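Local coordinates for protein beta-ketoacyl synthase (Burkholderia phymatum, PDB 4EWG) that probably catalyses the condensation of acyl chains with malonyl-acyl carrier protein, as a 3-oxoacyl-[acyl-carrier-protein] synthase of the thiolase-like superfamily, at residues M79-A84 and G193-L198; S111-G114 and P118-A121; S332-V337 and G342-L347; W350-M355 and V392-F397. All blocks are in the same frame, centred on the assembly; numbering follows the deposited sequence.

Contact 1: residues M79-A84 and G193-L198; sequences MYAVRA and GGAEEL
The ring of Tyr80 brings its edge up to the backbone carbonyl of Glu196, with Tyr80 CD2 3.3 Å from Glu196 O. The carbonyl oxygen lies in the ring plane and faces both carbons of that edge, CE2 being as close as CD2. One step further along the chain the ring passes obliquely by Glu197, whose CA is 3.8 Å from Tyr80 CE2 and whose CB is 4.1 Å from it. The chi1 of -61° sets CG anti to the carbonyl carbon and sends the ring out from helix 76-92 toward the end of strand 189-196, edge first. This helix packs on one side of the sheet in the N-terminal half of a thiolase-like fold, with Tyr80 also touching Ala239 of strand 238-246. Where the backbones come closest two methyls meet, Ala81 CB to Ala195 CB at 4.0 Å, and the small side chains let the CA atoms of these residues approach to 5.7 Å. Tyr109 and Thr147 close round the alanine pair. Glu196 directs its CB away from the helix, and its carboxylate bonds Ser112 OG and Gly342 N. Tyr80 OH is hydrogen-bonded to Arg76 and Glu237, and Phe60 meets the ring edge-to-face.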
loop_
_atom_site.group_PDB
_atom_site.type_symbol
_atom_site.label_atom_id
_atom_site.label_comp_id
_atom_site.label_asym_id
_atom_site.label_seq_id
_atom_site.Cartn_x
_atom_site.Cartn_y
_atom_site.Cartn_z
ATOM N N MET A 79 -14.460 9.193 -2.124
ATOM C CA MET A 79 -15.486 9.674 -3.077
ATOM C C MET A 79 -14.882 10.143 -4.396
ATOM O O MET A 79 -15.405 9.815 -5.474
ATOM C CB MET A 79 -16.345 10.762 -2.473
ATOM C CG MET A 79 -17.220 10.266 -1.352
ATOM S SD MET A 79 -18.518 11.415 -0.907
ATOM C CE MET A 79 -17.587 12.807 -0.238
ATOM N N TYR A 80 -13.767 10.866 -4.333
ATOM C CA TYR A 80 -13.059 11.261 -5.571
ATOM C C TYR A 80 -12.633 10.009 -6.352
ATOM O O TYR A 80 -12.831 9.914 -7.550
ATOM C CB TYR A 80 -11.815 12.059 -5.271
ATOM C CG TYR A 80 -11.985 13.387 -4.530
ATOM C CD1 TYR A 80 -13.225 13.972 -4.297
ATOM C CD2 TYR A 80 -10.858 14.056 -4.069
ATOM C CE1 TYR A 80 -13.333 15.192 -3.637
ATOM C CE2 TYR A 80 -10.960 15.266 -3.406
ATOM C CZ TYR A 80 -12.192 15.831 -3.203
ATOM O OH TYR A 80 -12.241 17.064 -2.531
ATOM N N ALA A 81 -12.059 9.052 -5.627
ATOM C CA ALA A 81 -11.507 7.835 -6.218
ATOM C C ALA A 81 -12.629 7.066 -6.942
ATOM O O ALA A 81 -12.458 6.653 -8.082
ATOM C CB ALA A 81 -10.869 6.966 -5.138
ATOM N N VAL A 82 -13.770 6.901 -6.260
ATOM C CA VAL A 82 -14.908 6.188 -6.822
ATOM C C VAL A 82 -15.498 6.919 -8.046
ATOM O O VAL A 82 -15.760 6.312 -9.070
ATOM C CB VAL A 82 -15.987 5.944 -5.770
ATOM C CG1 VAL A 82 -17.247 5.390 -6.415
ATOM C CG2 VAL A 82 -15.474 4.977 -4.698
ATOM N N ARG A 83 -15.575 8.236 -7.972
ATOM C CA ARG A 83 -16.113 8.997 -9.071
ATOM C C ARG A 83 -15.205 8.897 -10.302
ATOM O O ARG A 83 -15.679 8.717 -11.417
ATOM C CB ARG A 83 -16.308 10.452 -8.645
ATOM C CG ARG A 83 -16.844 11.351 -9.742
ATOM C CD ARG A 83 -18.116 10.797 -10.337
ATOM N NE ARG A 83 -18.686 11.729 -11.292
ATOM C CZ ARG A 83 -19.567 11.405 -12.225
ATOM N NH1 ARG A 83 -19.968 10.149 -12.348
ATOM N NH2 ARG A 83 -20.044 12.336 -13.056
ATOM N N ALA A 84 -13.886 9.022 -10.076
ATOM C CA ALA A 84 -12.877 8.838 -11.117
ATOM C C ALA A 84 -13.036 7.511 -11.803
ATOM O O ALA A 84 -12.982 7.409 -13.044
ATOM C CB ALA A 84 -11.476 8.936 -10.521
ATOM N N GLY A 193 -5.329 3.785 -10.095
ATOM C CA GLY A 193 -5.341 5.209 -9.930
ATOM C C GLY A 193 -4.798 5.682 -8.614
ATOM O O GLY A 193 -4.178 4.914 -7.844
ATOM N N GLY A 194 -5.000 6.971 -8.383
ATOM C CA GLY A 194 -4.603 7.610 -7.147
ATOM C C GLY A 194 -5.522 8.752 -6.852
ATOM O O GLY A 194 -6.179 9.276 -7.759
ATOM N N ALA A 195 -5.539 9.171 -5.590
ATOM C CA ALA A 195 -6.471 10.210 -5.133
ATOM C C ALA A 195 -5.930 10.949 -3.915
ATOM O O ALA A 195 -5.049 10.441 -3.212
ATOM C CB ALA A 195 -7.810 9.583 -4.814
ATOM N N GLU A 196 -6.435 12.157 -3.684
ATOM C CA GLU A 196 -6.139 12.894 -2.478
ATOM C C GLU A 196 -7.222 13.943 -2.208
ATOM O O GLU A 196 -7.772 14.546 -3.156
ATOM C CB GLU A 196 -4.795 13.604 -2.571
ATOM C CG GLU A 196 -4.145 13.776 -1.204
ATOM C CD GLU A 196 -3.475 12.482 -0.741
ATOM O OE1 GLU A 196 -3.896 11.901 0.301
ATOM O OE2 GLU A 196 -2.525 12.053 -1.436
ATOM N N GLU A 197 -7.513 14.168 -0.919
ATOM C CA GLU A 197 -8.401 15.247 -0.530
ATOM C C GLU A 197 -7.563 16.357 0.079
ATOM O O GLU A 197 -6.607 16.094 0.744
ATOM C CB GLU A 197 -9.499 14.748 0.415
ATOM C CG GLU A 197 -9.102 14.511 1.864
ATOM C CD GLU A 197 -10.198 13.760 2.653
ATOM O OE1 GLU A 197 -10.591 12.640 2.261
ATOM O OE2 GLU A 197 -10.636 14.260 3.682
ATOM N N LEU A 198 -7.897 17.592 -0.225
ATOM C CA LEU A 198 -7.144 18.741 0.265
ATOM C C LEU A 198 -7.457 18.905 1.739
ATOM O O LEU A 198 -8.619 18.878 2.141
ATOM C CB LEU A 198 -7.528 20.025 -0.496
ATOM C CG LEU A 198 -6.779 21.330 -0.128
ATOM C CD1 LEU A 198 -5.255 21.221 -0.417
ATOM C CD2 LEU A 198 -7.411 22.569 -0.816
#

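Contact 2: residues S111-G114 and P118-A121; sequences SSSG and PIRA
Ser113 and Gly114 receive the tip of Ile119, and the loop that offers them is shaped from Ser111 onward. Ser111 OG donates to Ser113 O, two residues on, at 2.8 Å, arriving 52° above the carbonyl plane. Ser112 gives its backbone oxygen to a hydrogen bond with Tyr139 of the second subunit, while its OG is hydrogen-bonded to Glu196 OE2. Ser113 has its OG anti to the backbone N (chi1 168°), and from there the hydroxyl donates to Gly114 O, 3.1 Å away, again from above the carbonyl plane. The CD1 methyl of Ile119 rests against both ends of this bond, 3.5 Å from Ser113 OG and 4.0 Å from Gly114 O. The loop leads from strand 105-110 into helix 116-128, and the contact folds the first turn of that helix back over its own connection, in a region that faces the dimer partner. At Gly114, whose CA is 7.5 Å from Ile119 CA, the methyl approaches the carbonyl oxygen. The isoleucine chain reaches across this gap because it runs extended past CG1, with chi2 at 162°. Ile119 also packs against Met142 of helix 138-142 and Leu126 of the second subunit.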
loop_
_atom_site.group_PDB
_atom_site.type_symbol
_atom_site.label_atom_id
_atom_site.label_comp_id
_atom_site.label_asym_id
_atom_site.label_seq_id
_atom_site.Cartn_x
_atom_site.Cartn_y
_atom_site.Cartn_z
ATOM N N SER A 111 -3.371 6.643 -1.708
ATOM C CA SER A 111 -3.385 8.057 -1.385
ATOM C C SER A 111 -2.366 8.303 -0.291
ATOM O O SER A 111 -1.900 7.359 0.337
ATOM C CB SER A 111 -4.785 8.490 -0.903
ATOM O OG SER A 111 -5.197 7.748 0.216
ATOM N N SER A 112 -1.995 9.559 -0.088
ATOM C CA SER A 112 -1.008 9.920 0.942
ATOM C C SER A 112 -1.614 9.734 2.324
ATOM O O SER A 112 -0.896 9.510 3.310
ATOM C CB SER A 112 -0.545 11.394 0.814
ATOM O OG SER A 112 -0.169 11.704 -0.517
ATOM N N SER A 113 -2.934 9.835 2.389
ATOM C CA SER A 113 -3.634 9.860 3.639
ATOM C C SER A 113 -5.111 9.452 3.474
ATOM O O SER A 113 -5.672 9.519 2.386
ATOM C CB SER A 113 -3.524 11.299 4.178
ATOM O OG SER A 113 -4.377 11.521 5.249
ATOM N N GLY A 114 -5.724 9.049 4.589
ATOM C CA GLY A 114 -7.129 8.832 4.679
ATOM C C GLY A 114 -7.874 10.142 4.816
ATOM O O GLY A 114 -7.353 11.209 4.456
ATOM N N PRO A 118 -12.109 11.039 10.393
ATOM C CA PRO A 118 -11.645 10.022 11.334
ATOM C C PRO A 118 -10.239 10.282 11.874
ATOM O O PRO A 118 -9.958 9.918 13.028
ATOM C CB PRO A 118 -11.685 8.735 10.513
ATOM C CG PRO A 118 -11.517 9.208 9.104
ATOM C CD PRO A 118 -12.295 10.481 9.039
ATOM N N ILE A 119 -9.373 10.934 11.082
ATOM C CA ILE A 119 -8.104 11.395 11.617
ATOM C C ILE A 119 -8.355 12.313 12.818
ATOM O O ILE A 119 -7.747 12.134 13.863
ATOM C CB ILE A 119 -7.221 12.097 10.567
ATOM C CG1 ILE A 119 -6.754 11.118 9.507
ATOM C CG2 ILE A 119 -5.952 12.664 11.219
ATOM C CD1 ILE A 119 -6.252 11.795 8.241
ATOM N N ARG A 120 -9.260 13.268 12.678
ATOM C CA ARG A 120 -9.678 14.125 13.798
ATOM C C ARG A 120 -10.211 13.304 14.976
ATOM O O ARG A 120 -9.869 13.562 16.134
ATOM C CB ARG A 120 -10.747 15.148 13.349
ATOM C CG ARG A 120 -11.093 16.211 14.416
ATOM C CD ARG A 120 -12.295 17.121 14.103
ATOM N NE ARG A 120 -13.257 16.345 13.365
ATOM C CZ ARG A 120 -14.110 15.471 13.904
ATOM N NH1 ARG A 120 -14.190 15.313 15.234
ATOM N NH2 ARG A 120 -14.897 14.741 13.088
ATOM N N ALA A 121 -11.065 12.330 14.670
ATOM C CA ALA A 121 -11.745 11.549 15.710
ATOM C C ALA A 121 -10.745 10.690 16.472
ATOM O O ALA A 121 -10.704 10.704 17.688
ATOM C CB ALA A 121 -12.844 10.682 15.100
#

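Contact 3: residues S332-V337 and G342-L347; sequences SLKSYV and GACGAL
Lys334 leaves its helix with CG anti to the carbonyl carbon (chi1 -60°), runs extended as far as CE, and then bends at chi4 (58°), which swings NZ alongside Cys344. There NZ stands 4.1 Å from both Cys344 CB and Cys344 SG, and Lys334 CE lies equally near that CB. The sulfur is placed between the backbone N and the carbonyl carbon of its own residue by a chi1 of 76°. A second, apolar touch lies beside the first: Val337 CG2 meets Leu347 CD2 at 4.3 Å, methyl to methyl. The valine and leucine side chains face each other from the short helix 334-337 and helix 344-358, with Trp351 of the latter also against Val337. The turn leading into the short helix is held by a weak capping bond from Lys334 N to Ser332 OG and by Ser335 OG, which returns to Ser332 O at 2.9 Å. Elsewhere, Lys334 NZ makes a salt bridge with Glu348 and a hydrogen bond to His305 O, and its side chain touches His339; Lys334, His305 and His339 are consistent with the conserved lysine and histidines that accompany the nucleophilic cysteine in this family. Cys344 therefore serves as a packing surface beside the amine of Lys334, and it is the salt bridge to Glu348 that links this lysine chemically to helix 344-358.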
loop_
_atom_site.group_PDB
_atom_site.type_symbol
_atom_site.label_atom_id
_atom_site.label_comp_id
_atom_site.label_asym_id
_atom_site.label_seq_id
_atom_site.Cartn_x
_atom_site.Cartn_y
_atom_site.Cartn_z
ATOM N N SER A 332 5.517 20.349 -17.055
ATOM C CA SER A 332 4.913 19.959 -15.781
ATOM C C SER A 332 3.500 20.446 -15.711
ATOM O O SER A 332 3.266 21.648 -15.746
ATOM C CB SER A 332 5.697 20.568 -14.630
ATOM O OG SER A 332 5.020 20.377 -13.415
ATOM N N LEU A 333 2.551 19.514 -15.603
ATOM C CA LEU A 333 1.146 19.850 -15.451
ATOM C C LEU A 333 0.847 20.404 -14.069
ATOM O O LEU A 333 -0.233 20.937 -13.833
ATOM C CB LEU A 333 0.277 18.606 -15.726
ATOM C CG LEU A 333 0.260 18.161 -17.194
ATOM C CD1 LEU A 333 -0.319 16.768 -17.382
ATOM C CD2 LEU A 333 -0.444 19.190 -18.078
ATOM N N LYS A 334 1.790 20.234 -13.126
ATOM C CA LYS A 334 1.634 20.801 -11.758
ATOM C C LYS A 334 1.646 22.316 -11.792
ATOM O O LYS A 334 1.193 22.967 -10.862
ATOM C CB LYS A 334 2.725 20.277 -10.798
ATOM C CG LYS A 334 2.730 18.743 -10.621
ATOM C CD LYS A 334 3.613 18.296 -9.464
ATOM C CE LYS A 334 3.510 16.802 -9.195
ATOM N NZ LYS A 334 3.854 15.887 -10.313
ATOM N N SER A 335 2.156 22.888 -12.880
ATOM C CA SER A 335 2.034 24.322 -13.113
ATOM C C SER A 335 0.581 24.794 -13.249
ATOM O O SER A 335 0.308 26.000 -13.093
ATOM C CB SER A 335 2.825 24.737 -14.368
ATOM O OG SER A 335 2.210 24.292 -15.586
ATOM N N TYR A 336 -0.337 23.876 -13.573
ATOM C CA TYR A 336 -1.768 24.195 -13.700
ATOM C C TYR A 336 -2.561 23.793 -12.495
ATOM O O TYR A 336 -3.306 24.602 -11.944
ATOM C CB TYR A 336 -2.399 23.468 -14.889
ATOM C CG TYR A 336 -1.879 23.902 -16.204
ATOM C CD1 TYR A 336 -0.721 23.349 -16.705
ATOM C CD2 TYR A 336 -2.549 24.852 -16.966
ATOM C CE1 TYR A 336 -0.216 23.737 -17.914
ATOM C CE2 TYR A 336 -2.060 25.237 -18.200
ATOM C CZ TYR A 336 -0.876 24.664 -18.651
ATOM O OH TYR A 336 -0.337 25.002 -19.839
ATOM N N VAL A 337 -2.438 22.526 -12.113
ATOM C CA VAL A 337 -3.266 21.954 -11.046
ATOM C C VAL A 337 -2.523 21.801 -9.722
ATOM O O VAL A 337 -3.081 21.268 -8.747
ATOM C CB VAL A 337 -3.876 20.587 -11.460
ATOM C CG1 VAL A 337 -4.750 20.784 -12.677
ATOM C CG2 VAL A 337 -2.805 19.543 -11.731
ATOM N N GLY A 342 -1.392 12.199 -3.926
ATOM C CA GLY A 342 -1.834 10.835 -4.262
ATOM C C GLY A 342 -2.325 10.679 -5.694
ATOM O O GLY A 342 -2.030 9.706 -6.330
ATOM N N ALA A 343 -3.061 11.686 -6.188
ATOM C CA ALA A 343 -3.607 11.657 -7.540
ATOM C C ALA A 343 -2.569 11.871 -8.647
ATOM O O ALA A 343 -2.843 11.522 -9.796
ATOM C CB ALA A 343 -4.731 12.695 -7.677
ATOM N N CYS A 344 -1.413 12.451 -8.327
ATOM C CA CYS A 344 -0.558 13.056 -9.380
ATOM C C CYS A 344 -0.081 12.099 -10.465
ATOM O O CYS A 344 -0.146 12.436 -11.653
ATOM C CB CYS A 344 0.627 13.857 -8.807
ATOM S SG CYS A 344 1.985 12.882 -8.178
ATOM N N GLY A 345 0.327 10.900 -10.097
ATOM C CA GLY A 345 0.798 9.943 -11.109
ATOM C C GLY A 345 -0.288 9.472 -12.072
ATOM O O GLY A 345 -0.010 9.253 -13.257
ATOM N N ALA A 346 -1.529 9.354 -11.572
ATOM C CA ALA A 346 -2.653 8.919 -12.382
ATOM C C ALA A 346 -3.179 10.043 -13.248
ATOM O O ALA A 346 -3.380 9.862 -14.448
ATOM C CB ALA A 346 -3.770 8.348 -11.504
ATOM N N LEU A 347 -3.376 11.210 -12.658
ATOM C CA LEU A 347 -3.841 12.374 -13.392
ATOM C C LEU A 347 -2.857 12.690 -14.513
ATOM O O LEU A 347 -3.245 12.896 -15.645
ATOM C CB LEU A 347 -4.006 13.559 -12.448
ATOM C CG LEU A 347 -4.516 14.928 -12.935
ATOM C CD1 LEU A 347 -5.070 15.696 -11.724
ATOM C CD2 LEU A 347 -3.462 15.780 -13.634
#

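Contact 4: residues W350-M355 and V392-F397; sequences WWTIEM and VMSNNF
Thr352 points its CB from helix 344-358 at strand 391-398, and its two branches part there. The methyl CG2, anti to the backbone N, reaches Val392 CG2 at 3.8 Å; the two side chains slide past each other in opposite directions instead of meeting head on. The hydroxyl OG1 sits beside its own backbone N, with chi1 at -64°, and from that place it bonds to Glu348 O one turn back in the helix. The same OG1 stays 4.3 Å from Ser394 OG, beyond hydrogen-bonding distance. Val392 and Ser394, two apart on the strand, both direct their CB atoms to the helix, as beta alternation requires, and Met393 between them turns its CB away and packs on Ile407. Asn303 of the adjacent strand lies against both Thr352 and Ser394. The backbones are closest at Thr352 and Ser394, CA to CA 7.2 Å. Ile353, next along the helix, meets Ile10 and Met13 of strand 8-16, which is consistent with a helix of the central layer of the five-layered thiolase fold. Within the helix, Trp350 NE1 donates to Glu354 OE2 at 2.9 Å. Thr352 thus presents only carbon to Val392 at close range: its buried hydroxyl is satisfied by its own helix, and the closest approach of helix and strand is methyl to methyl, with Ser394 alongside.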
loop_
_atom_site.group_PDB
_atom_site.type_symbol
_atom_site.label_atom_id
_atom_site.label_comp_id
_atom_site.label_asym_id
_atom_site.label_seq_id
_atom_site.Cartn_x
_atom_site.Cartn_y
_atom_site.Cartn_z
ATOM N N TRP A 350 -2.906 10.115 -17.330
ATOM C CA TRP A 350 -4.136 10.346 -18.115
ATOM C C TRP A 350 -3.930 11.500 -19.080
ATOM O O TRP A 350 -4.060 11.332 -20.296
ATOM C CB TRP A 350 -5.275 10.601 -17.132
ATOM C CG TRP A 350 -6.536 11.174 -17.706
ATOM C CD1 TRP A 350 -6.992 11.068 -18.986
ATOM C CD2 TRP A 350 -7.567 11.899 -16.985
ATOM N NE1 TRP A 350 -8.189 11.736 -19.131
ATOM C CE2 TRP A 350 -8.580 12.248 -17.954
ATOM C CE3 TRP A 350 -7.704 12.351 -15.685
ATOM C CZ2 TRP A 350 -9.688 12.962 -17.623
ATOM C CZ3 TRP A 350 -8.830 13.077 -15.362
ATOM C CH2 TRP A 350 -9.800 13.372 -16.303
ATOM N N TRP A 351 -3.577 12.673 -18.542
ATOM C CA TRP A 351 -3.420 13.876 -19.374
ATOM C C TRP A 351 -2.306 13.731 -20.362
ATOM O O TRP A 351 -2.423 14.225 -21.473
ATOM C CB TRP A 351 -3.222 15.097 -18.508
ATOM C CG TRP A 351 -4.485 15.452 -17.731
ATOM C CD1 TRP A 351 -5.624 14.678 -17.584
ATOM C CD2 TRP A 351 -4.748 16.650 -16.971
ATOM N NE1 TRP A 351 -6.531 15.300 -16.817
ATOM C CE2 TRP A 351 -6.054 16.490 -16.404
ATOM C CE3 TRP A 351 -4.046 17.806 -16.719
ATOM C CZ2 TRP A 351 -6.632 17.454 -15.618
ATOM C CZ3 TRP A 351 -4.625 18.781 -15.903
ATOM C CH2 TRP A 351 -5.899 18.607 -15.371
ATOM N N THR A 352 -1.222 13.039 -19.989
ATOM C CA THR A 352 -0.129 12.766 -20.929
ATOM C C THR A 352 -0.605 11.921 -22.142
ATOM O O THR A 352 -0.174 12.159 -23.255
ATOM C CB THR A 352 1.068 12.086 -20.230
ATOM O OG1 THR A 352 1.596 12.989 -19.281
ATOM C CG2 THR A 352 2.169 11.714 -21.197
ATOM N N ILE A 353 -1.480 10.944 -21.907
ATOM C CA ILE A 353 -2.042 10.136 -22.994
ATOM C C ILE A 353 -3.005 10.968 -23.863
ATOM O O ILE A 353 -2.989 10.861 -25.085
ATOM C CB ILE A 353 -2.766 8.897 -22.473
ATOM C CG1 ILE A 353 -1.781 7.914 -21.839
ATOM C CG2 ILE A 353 -3.465 8.170 -23.603
ATOM C CD1 ILE A 353 -2.475 6.838 -21.050
ATOM N N GLU A 354 -3.794 11.817 -23.230
ATOM C CA GLU A 354 -4.682 12.710 -23.956
ATOM C C GLU A 354 -3.892 13.667 -24.854
ATOM O O GLU A 354 -4.258 13.894 -26.001
ATOM C CB GLU A 354 -5.543 13.535 -23.004
ATOM C CG GLU A 354 -6.418 12.714 -22.081
ATOM C CD GLU A 354 -7.712 12.231 -22.718
ATOM O OE1 GLU A 354 -7.730 11.943 -23.932
ATOM O OE2 GLU A 354 -8.718 12.124 -21.975
ATOM N N MET A 355 -2.790 14.203 -24.336
ATOM C CA MET A 355 -1.962 15.086 -25.107
ATOM C C MET A 355 -1.292 14.331 -26.246
ATOM O O MET A 355 -1.272 14.809 -27.386
ATOM C CB MET A 355 -0.937 15.730 -24.205
ATOM C CG MET A 355 -1.566 16.705 -23.230
ATOM S SD MET A 355 -0.352 17.682 -22.331
ATOM C CE MET A 355 0.479 16.389 -21.414
ATOM N N VAL A 392 5.768 8.135 -25.217
ATOM C CA VAL A 392 5.932 9.130 -24.197
ATOM C C VAL A 392 6.251 8.510 -22.849
ATOM O O VAL A 392 5.965 7.338 -22.602
ATOM C CB VAL A 392 4.704 10.034 -24.111
ATOM C CG1 VAL A 392 4.526 10.741 -25.474
ATOM C CG2 VAL A 392 3.486 9.222 -23.727
ATOM N N MET A 393 6.867 9.320 -21.992
ATOM C CA MET A 393 7.218 8.912 -20.642
ATOM C C MET A 393 6.607 9.885 -19.615
ATOM O O MET A 393 6.608 11.113 -19.820
ATOM C CB MET A 393 8.740 8.862 -20.486
ATOM C CG MET A 393 9.236 8.464 -19.103
ATOM S SD MET A 393 11.053 8.397 -18.989
ATOM C CE MET A 393 11.366 6.735 -19.575
ATOM N N SER A 394 6.103 9.327 -18.504
ATOM C CA SER A 394 5.629 10.155 -17.395
ATOM C C SER A 394 6.318 9.697 -16.123
ATOM O O SER A 394 6.244 8.519 -15.758
ATOM C CB SER A 394 4.133 10.070 -17.208
ATOM O OG SER A 394 3.714 10.925 -16.138
ATOM N N ASN A 395 6.978 10.639 -15.462
ATOM C CA ASN A 395 7.808 10.357 -14.280
ATOM C C ASN A 395 7.244 10.972 -13.011
ATOM O O ASN A 395 6.513 11.962 -13.052
ATOM C CB ASN A 395 9.218 10.904 -14.487
ATOM C CG ASN A 395 9.986 10.140 -15.536
ATOM O OD1 ASN A 395 9.831 8.910 -15.659
ATOM N ND2 ASN A 395 10.841 10.859 -16.310
ATOM N N ASN A 396 7.548 10.344 -11.889
ATOM C CA ASN A 396 7.121 10.830 -10.568
ATOM C C ASN A 396 8.117 10.376 -9.549
ATOM O O ASN A 396 8.649 9.255 -9.625
ATOM C CB ASN A 396 5.731 10.293 -10.178
ATOM C CG ASN A 396 4.658 10.713 -11.149
ATOM O OD1 ASN A 396 4.093 11.848 -11.050
ATOM N ND2 ASN A 396 4.336 9.830 -12.068
ATOM N N PHE A 397 8.373 11.250 -8.604
ATOM C CA PHE A 397 9.404 11.021 -7.591
ATOM C C PHE A 397 8.833 11.454 -6.296
ATOM O O PHE A 397 8.377 12.573 -6.203
ATOM C CB PHE A 397 10.665 11.844 -7.917
ATOM C CG PHE A 397 11.163 11.627 -9.297
ATOM C CD1 PHE A 397 11.837 10.459 -9.629
ATOM C CD2 PHE A 397 10.940 12.549 -10.275
ATOM C CE1 PHE A 397 12.293 10.232 -10.917
ATOM C CE2 PHE A 397 11.395 12.328 -11.573
ATOM C CZ PHE A 397 12.066 11.179 -11.888
#

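In the fold
Contacts 1 and 3 are joined through the Glu196 carboxylate, whose OE2 lies 2.7 Å from Gly342 N. The same Glu196 OE2 is 2.6 Å from Ser112 OG, so one buried acid, through probable hydrogen bonds, ties the strand of contact 1 to the loop of contact 2 and the turn leading to helix 344-358. Contacts 3 and 4 share that helix and have centres 9 Å apart; Leu333 CD1 packs on Trp351 CB at 3.5 Å. Contacts 2 and 4 are the most distant pair, 28 Å between centres, and contact 2 alone faces the second subunit. Contact 3 contains Lys334, which with His305 and His339 probably belongs to the active site, while all four are away from His249, where calcium binding has been seen in this protein.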